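Local coordinates for manganese-dependent inorganic pyrophosphatase (Methanocaldococcus jannaschii, PDB 2EB0), which catalyses the hydrolysis of inorganic diphosphate to two phosphate ions, using two manganese ions bound in each subunit, at residues 5-8 with 13-16; 64-69 with 107-112. One frame throughout, in Å; residues are numbered along the deposited sequence.

In the fold
Both contacts are buried in the DHH domain, their centres about 8 Å apart, and both touch the same pair of manganese ions. Contact 1 joins the loop after strand 2-5 to the start of helix 12-25; contact 2 joins the end of the neighbouring parallel strand 61-65 to the start of helix 109-118. Contact 1 rests on a serine hydroxyl lying over a metal-bound imidazole, with a bridging water, whereas contact 2 rests on a threonine hydroxyl donating to a carboxylate shared by the two metals. They interlock directly: Ser14 OG of contact 1 probably hydrogen-bonds to Asp66 OD1 of contact 2, and Thr109 N to Asp13 OD1.

Contact 1 (5-8 with 13-16); sequences VGHK and DSIA. With MN (manganese (II) ion), chain F; MN (manganese (II) ion), chain E.
Gly6 and Ser14 bring their CA atoms to 4.5 Å as the loop 5-8 passes the first turn of helix 12-25, so close that a side chain at Gly6 would run into Ser14 CB. A water bridges the two backbones, donating to Ser14 O and weakly accepting from Gly6 N. The Ser14 hydroxyl lies over one face of the His7 imidazole, 3.1 Å above its plane and displaced toward the CD2-NE2 side, while Ser14 CB makes a CH-pi contact with the same ring. His7 N also gives Ser14 OG a weak hydrogen bond of 3.3 Å; the stronger partner of this hydroxyl is Asp66. With CG between its backbone N and carbonyl carbon (chi1 57°), His7 turns its ring across Ser14 and directs NE2 to one manganese ion at 2.4 Å. The other ring nitrogen, ND1, donates to Lys8 O at 2.8 Å, so that this bond and the metal, one at each nitrogen, together hold the ring's orientation. Asp13 OD1 binds the second manganese ion at 2.1 Å, so these segments supply ligands to both metals. Beyond the site, Ile15 packs on helix 37-45, Ala16 on helix 134-148, and Val5 pairs with strand 61-65 in the parallel sheet.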
ATOM      1  N   VAL B   5     -13.947   5.932  -7.433  1.00 19.82           N
ATOM      2  CA  VAL B   5     -14.984   5.798  -6.416  1.00 20.78           C
ATOM      3  C   VAL B   5     -14.489   5.807  -4.980  1.00 18.32           C
ATOM      4  O   VAL B   5     -13.409   5.303  -4.674  1.00 17.22           O
ATOM      5  CB  VAL B   5     -15.792   4.493  -6.594  1.00 41.99           C
ATOM      6  CG1 VAL B   5     -17.169   4.661  -5.980  1.00 41.93           C
ATOM      7  CG2 VAL B   5     -15.897   4.126  -8.059  1.00 45.28           C
ATOM      8  N   GLY B   6     -15.304   6.390  -4.108  1.00 16.16           N
ATOM      9  CA  GLY B   6     -14.988   6.444  -2.697  1.00 15.06           C
ATOM     10  C   GLY B   6     -15.635   5.245  -2.028  1.00 15.64           C
ATOM     11  O   GLY B   6     -16.114   4.336  -2.704  1.00 17.45           O
ATOM     12  N   HIS B   7     -15.677   5.247  -0.705  1.00 22.10           N
ATOM     13  CA  HIS B   7     -16.238   4.130   0.042  1.00 23.82           C
ATOM     14  C   HIS B   7     -17.734   4.224   0.350  1.00 24.57           C
ATOM     15  O   HIS B   7     -18.369   5.273   0.174  1.00 23.55           O
ATOM     16  CB  HIS B   7     -15.466   3.975   1.349  1.00 25.42           C
ATOM     17  CG  HIS B   7     -15.462   5.210   2.197  1.00 27.24           C
ATOM     18  ND1 HIS B   7     -16.614   5.762   2.719  1.00 28.73           N
ATOM     19  CD2 HIS B   7     -14.443   6.001   2.614  1.00 27.05           C
ATOM     20  CE1 HIS B   7     -16.305   6.839   3.420  1.00 27.18           C
ATOM     21  NE2 HIS B   7     -14.994   7.005   3.372  1.00 27.85           N
ATOM     22  N   LYS B   8     -18.289   3.107   0.806  1.00 20.78           N
ATOM     23  CA  LYS B   8     -19.695   3.052   1.180  1.00 21.96           C
ATOM     24  C   LYS B   8     -19.916   4.087   2.287  1.00 20.61           C
ATOM     25  O   LYS B   8     -18.988   4.402   3.033  1.00 19.26           O
ATOM     26  CB  LYS B   8     -20.041   1.649   1.666  1.00 29.85           C
ATOM     27  CG  LYS B   8     -20.022   0.619   0.549  1.00 31.60           C
ATOM     28  CD  LYS B   8     -20.250  -0.775   1.090  1.00 34.27           C
ATOM     29  CE  LYS B   8     -20.431  -1.787  -0.030  1.00 39.85           C
ATOM     30  NZ  LYS B   8     -20.590  -3.174   0.503  1.00 42.94           N
ATOM     31  N   ASP B  13     -14.832  13.828   1.909  1.00 19.03           N
ATOM     32  CA  ASP B  13     -13.520  13.506   1.344  1.00 22.45           C
ATOM     33  C   ASP B  13     -13.705  12.525   0.192  1.00 20.88           C
ATOM     34  O   ASP B  13     -13.178  12.734  -0.891  1.00 21.44           O
ATOM     35  CB  ASP B  13     -12.589  12.882   2.397  1.00 21.91           C
ATOM     36  CG  ASP B  13     -11.139  12.790   1.919  1.00 24.03           C
ATOM     37  OD1 ASP B  13     -10.381  11.962   2.456  1.00 25.68           O
ATOM     38  OD2 ASP B  13     -10.741  13.547   1.013  1.00 22.13           O
ATOM     39  N   SER B  14     -14.468  11.461   0.437  1.00 19.18           N
ATOM     40  CA  SER B  14     -14.744  10.445  -0.572  1.00 17.73           C
ATOM     41  C   SER B  14     -15.387  11.006  -1.844  1.00 18.14           C
ATOM     42  O   SER B  14     -15.058  10.580  -2.949  1.00 16.52           O
ATOM     43  CB  SER B  14     -15.667   9.366   0.006  1.00 15.69           C
ATOM     44  OG  SER B  14     -14.929   8.253   0.481  1.00 18.38           O
ATOM     45  N   ILE B  15     -16.313  11.948  -1.678  1.00 18.66           N
ATOM     46  CA  ILE B  15     -17.022  12.547  -2.804  1.00 18.08           C
ATOM     47  C   ILE B  15     -16.135  13.514  -3.574  1.00 18.81           C
ATOM     48  O   ILE B  15     -15.970  13.371  -4.782  1.00 18.11           O
ATOM     49  CB  ILE B  15     -18.303  13.269  -2.317  1.00 16.04           C
ATOM     50  CG1 ILE B  15     -19.274  12.237  -1.726  1.00 17.64           C
ATOM     51  CG2 ILE B  15     -18.961  14.041  -3.453  1.00 12.99           C
ATOM     52  CD1 ILE B  15     -19.780  11.212  -2.729  1.00 18.47           C
ATOM     53  N   ALA B  16     -15.562  14.486  -2.868  1.00 18.86           N
ATOM     54  CA  ALA B  16     -14.678  15.474  -3.477  1.00 18.64           C
ATOM     55  C   ALA B  16     -13.475  14.821  -4.158  1.00 18.33           C
ATOM     56  O   ALA B  16     -13.147  15.146  -5.296  1.00 17.71           O
ATOM     57  CB  ALA B  16     -14.200  16.465  -2.419  1.00 15.11           C
TER
HETATM   58 MN    MN F 504     -13.740   8.919   4.071  1.00 34.39          MN
HETATM   59 MN    MN E 503     -10.816  10.633   4.080  1.00 34.64          MN
HETATM   60  O   HOH W   1     -17.086   8.643  -3.862  1.00 22.01           O

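Contact 2 (64-69 with 107-112); sequences LVDHSE and GSTATV. With MN (manganese (II) ion), chain F; MN (manganese (II) ion), chain E.
Thr109 meets Asp66 through a hydrogen bond, OG1 donating to OD2 at 2.9 Å from above the carboxylate plane, 42° out of it. Thr109 OG1 is anti to its own carbonyl carbon, beside the backbone N, which brings the hydroxyl to Asp66 while CG2 faces the strand. Metal coordination uses both carboxylate oxygens: Asp66 OD1 binds one manganese ion and OD2 the other, the latter at 2.3 Å, making this aspartate the bridging ligand of the dinuclear centre. OD2 therefore serves a metal and a hydroxyl together, and the two ions probably polarise the carboxylate. A valine in place of Thr109 would probably leave Asp66 OD2 without its hydroxyl donor, though still bound to manganese. Nonpolar contact is slight, Thr109 CG2 approaching Val65 CB at 4.3 Å. Within the segments, His67 ND1 donates to Val65 O, which lies in the plane of the imidazole, 3.0 Å away, and Ser108, the N-cap residue of helix 109-118, donates through OG to Thr111 OG1. Around the site, Val65 packs on Leu21 of helix 12-25, Thr109 touches Asp87 of strand 81-87, and Ala110 and Thr111 lie against helix 134-148.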
ATOM      1  N   LEU B  64      -9.903   3.408  -6.731  1.00 20.63           N
ATOM      2  CA  LEU B  64     -10.451   3.668  -5.411  1.00 20.30           C
ATOM      3  C   LEU B  64      -9.765   4.840  -4.734  1.00 20.70           C
ATOM      4  O   LEU B  64      -8.551   4.988  -4.821  1.00 22.75           O
ATOM      5  CB  LEU B  64     -10.303   2.431  -4.533  1.00 13.90           C
ATOM      6  CG  LEU B  64     -10.935   1.146  -5.071  1.00 15.13           C
ATOM      7  CD1 LEU B  64     -10.618  -0.005  -4.119  1.00 12.96           C
ATOM      8  CD2 LEU B  64     -12.446   1.333  -5.211  1.00 14.72           C
ATOM      9  N   VAL B  65     -10.562   5.681  -4.084  1.00 16.02           N
ATOM     10  CA  VAL B  65     -10.043   6.812  -3.333  1.00 15.96           C
ATOM     11  C   VAL B  65     -10.630   6.761  -1.939  1.00 16.99           C
ATOM     12  O   VAL B  65     -11.765   6.331  -1.749  1.00 17.57           O
ATOM     13  CB  VAL B  65     -10.427   8.192  -3.933  1.00 20.10           C
ATOM     14  CG1 VAL B  65      -9.637   8.452  -5.200  1.00 20.43           C
ATOM     15  CG2 VAL B  65     -11.933   8.252  -4.197  1.00 20.92           C
ATOM     16  N   ASP B  66      -9.825   7.153  -0.962  1.00 15.61           N
ATOM     17  CA  ASP B  66     -10.278   7.242   0.409  1.00 14.30           C
ATOM     18  C   ASP B  66     -10.607   5.950   1.129  1.00 14.76           C
ATOM     19  O   ASP B  66     -11.311   5.978   2.134  1.00 10.50           O
ATOM     20  CB  ASP B  66     -11.502   8.145   0.472  1.00 16.85           C
ATOM     21  CG  ASP B  66     -11.646   8.816   1.805  1.00 16.72           C
ATOM     22  OD1 ASP B  66     -12.783   9.178   2.159  1.00 18.10           O
ATOM     23  OD2 ASP B  66     -10.615   8.996   2.488  1.00 15.59           O
ATOM     24  N   HIS B  67     -10.138   4.821   0.612  1.00 21.04           N
ATOM     25  CA  HIS B  67     -10.382   3.556   1.279  1.00 21.22           C
ATOM     26  C   HIS B  67      -9.575   2.426   0.657  1.00 23.39           C
ATOM     27  O   HIS B  67      -9.217   2.463  -0.523  1.00 22.56           O
ATOM     28  CB  HIS B  67     -11.885   3.214   1.310  1.00 18.22           C
ATOM     29  CG  HIS B  67     -12.445   2.727   0.007  1.00 17.98           C
ATOM     30  ND1 HIS B  67     -12.579   3.536  -1.100  1.00 18.02           N
ATOM     31  CD2 HIS B  67     -12.952   1.518  -0.346  1.00 17.08           C
ATOM     32  CE1 HIS B  67     -13.146   2.849  -2.079  1.00 17.65           C
ATOM     33  NE2 HIS B  67     -13.382   1.622  -1.647  1.00 16.55           N
ATOM     34  N   SER B  68      -9.272   1.436   1.486  1.00 26.54           N
ATOM     35  CA  SER B  68      -8.492   0.284   1.075  1.00 28.87           C
ATOM     36  C   SER B  68      -9.019  -0.912   1.857  1.00 29.75           C
ATOM     37  O   SER B  68      -8.251  -1.733   2.353  1.00 31.17           O
ATOM     38  CB  SER B  68      -7.018   0.522   1.406  1.00 30.57           C
ATOM     39  OG  SER B  68      -6.222  -0.586   1.029  1.00 33.90           O
ATOM     40  N   GLU B  69     -10.336  -0.991   1.980  1.00 26.76           N
ATOM     41  CA  GLU B  69     -10.963  -2.081   2.715  1.00 27.67           C
ATOM     42  C   GLU B  69     -12.086  -2.695   1.882  1.00 26.96           C
ATOM     43  O   GLU B  69     -12.996  -1.993   1.432  1.00 25.67           O
ATOM     44  CB  GLU B  69     -11.523  -1.565   4.042  1.00 27.98           C
ATOM     45  CG  GLU B  69     -12.062  -2.659   4.954  1.00 34.29           C
ATOM     46  CD  GLU B  69     -10.966  -3.377   5.737  1.00 38.28           C
ATOM     47  OE1 GLU B  69     -11.235  -4.490   6.251  1.00 37.86           O
ATOM     48  OE2 GLU B  69      -9.845  -2.822   5.848  1.00 38.56           O
ATOM     49  N   GLY B 107      -4.267  14.161   6.773  1.00 20.74           N
ATOM     50  CA  GLY B 107      -5.640  14.360   7.195  1.00 18.06           C
ATOM     51  C   GLY B 107      -6.721  13.931   6.223  1.00 18.98           C
ATOM     52  O   GLY B 107      -7.831  13.606   6.642  1.00 18.04           O
ATOM     53  N   SER B 108      -6.422  13.923   4.929  1.00 18.51           N
ATOM     54  CA  SER B 108      -7.438  13.542   3.963  1.00 20.96           C
ATOM     55  C   SER B 108      -6.873  13.161   2.619  1.00 21.01           C
ATOM     56  O   SER B 108      -5.741  13.521   2.277  1.00 20.62           O
ATOM     57  CB  SER B 108      -8.420  14.693   3.743  1.00 23.42           C
ATOM     58  OG  SER B 108      -7.824  15.709   2.951  1.00 25.05           O
ATOM     59  N   THR B 109      -7.686  12.444   1.849  1.00 20.37           N
ATOM     60  CA  THR B 109      -7.290  12.033   0.514  1.00 21.78           C
ATOM     61  C   THR B 109      -7.136  13.294  -0.342  1.00 22.91           C
ATOM     62  O   THR B 109      -6.289  13.353  -1.241  1.00 24.18           O
ATOM     63  CB  THR B 109      -8.349  11.110  -0.108  1.00 23.17           C
ATOM     64  OG1 THR B 109      -8.531   9.963   0.738  1.00 22.29           O
ATOM     65  CG2 THR B 109      -7.916  10.659  -1.496  1.00 21.92           C
ATOM     66  N   ALA B 110      -7.949  14.305  -0.040  1.00 20.54           N
ATOM     67  CA  ALA B 110      -7.913  15.568  -0.768  1.00 20.44           C
ATOM     68  C   ALA B 110      -6.533  16.224  -0.641  1.00 20.83           C
ATOM     69  O   ALA B 110      -6.017  16.785  -1.607  1.00 23.77           O
ATOM     70  CB  ALA B 110      -9.005  16.505  -0.240  1.00 22.54           C
ATOM     71  N   THR B 111      -5.945  16.147   0.551  1.00 16.95           N
ATOM     72  CA  THR B 111      -4.623  16.702   0.802  1.00 14.11           C
ATOM     73  C   THR B 111      -3.593  16.065  -0.127  1.00 15.82           C
ATOM     74  O   THR B 111      -2.771  16.759  -0.722  1.00 13.65           O
ATOM     75  CB  THR B 111      -4.182  16.456   2.262  1.00 17.43           C
ATOM     76  OG1 THR B 111      -5.113  17.080   3.145  1.00 17.53           O
ATOM     77  CG2 THR B 111      -2.792  17.044   2.526  1.00 14.91           C
ATOM     78  N   VAL B 112      -3.640  14.740  -0.245  1.00 20.92           N
ATOM     79  CA  VAL B 112      -2.721  14.008  -1.109  1.00 18.97           C
ATOM     80  C   VAL B 112      -2.816  14.486  -2.561  1.00 21.03           C
ATOM     81  O   VAL B 112      -1.805  14.698  -3.232  1.00 19.39           O
ATOM     82  CB  VAL B 112      -3.039  12.504  -1.106  1.00 14.71           C
ATOM     83  CG1 VAL B 112      -2.062  11.768  -2.017  1.00 12.50           C
ATOM     84  CG2 VAL B 112      -2.979  11.964   0.298  1.00 12.70           C
TER
HETATM   85 MN    MN F 504     -13.740   8.919   4.071  1.00 34.39          MN
HETATM   86 MN    MN E 503     -10.816  10.633   4.080  1.00 34.64          MN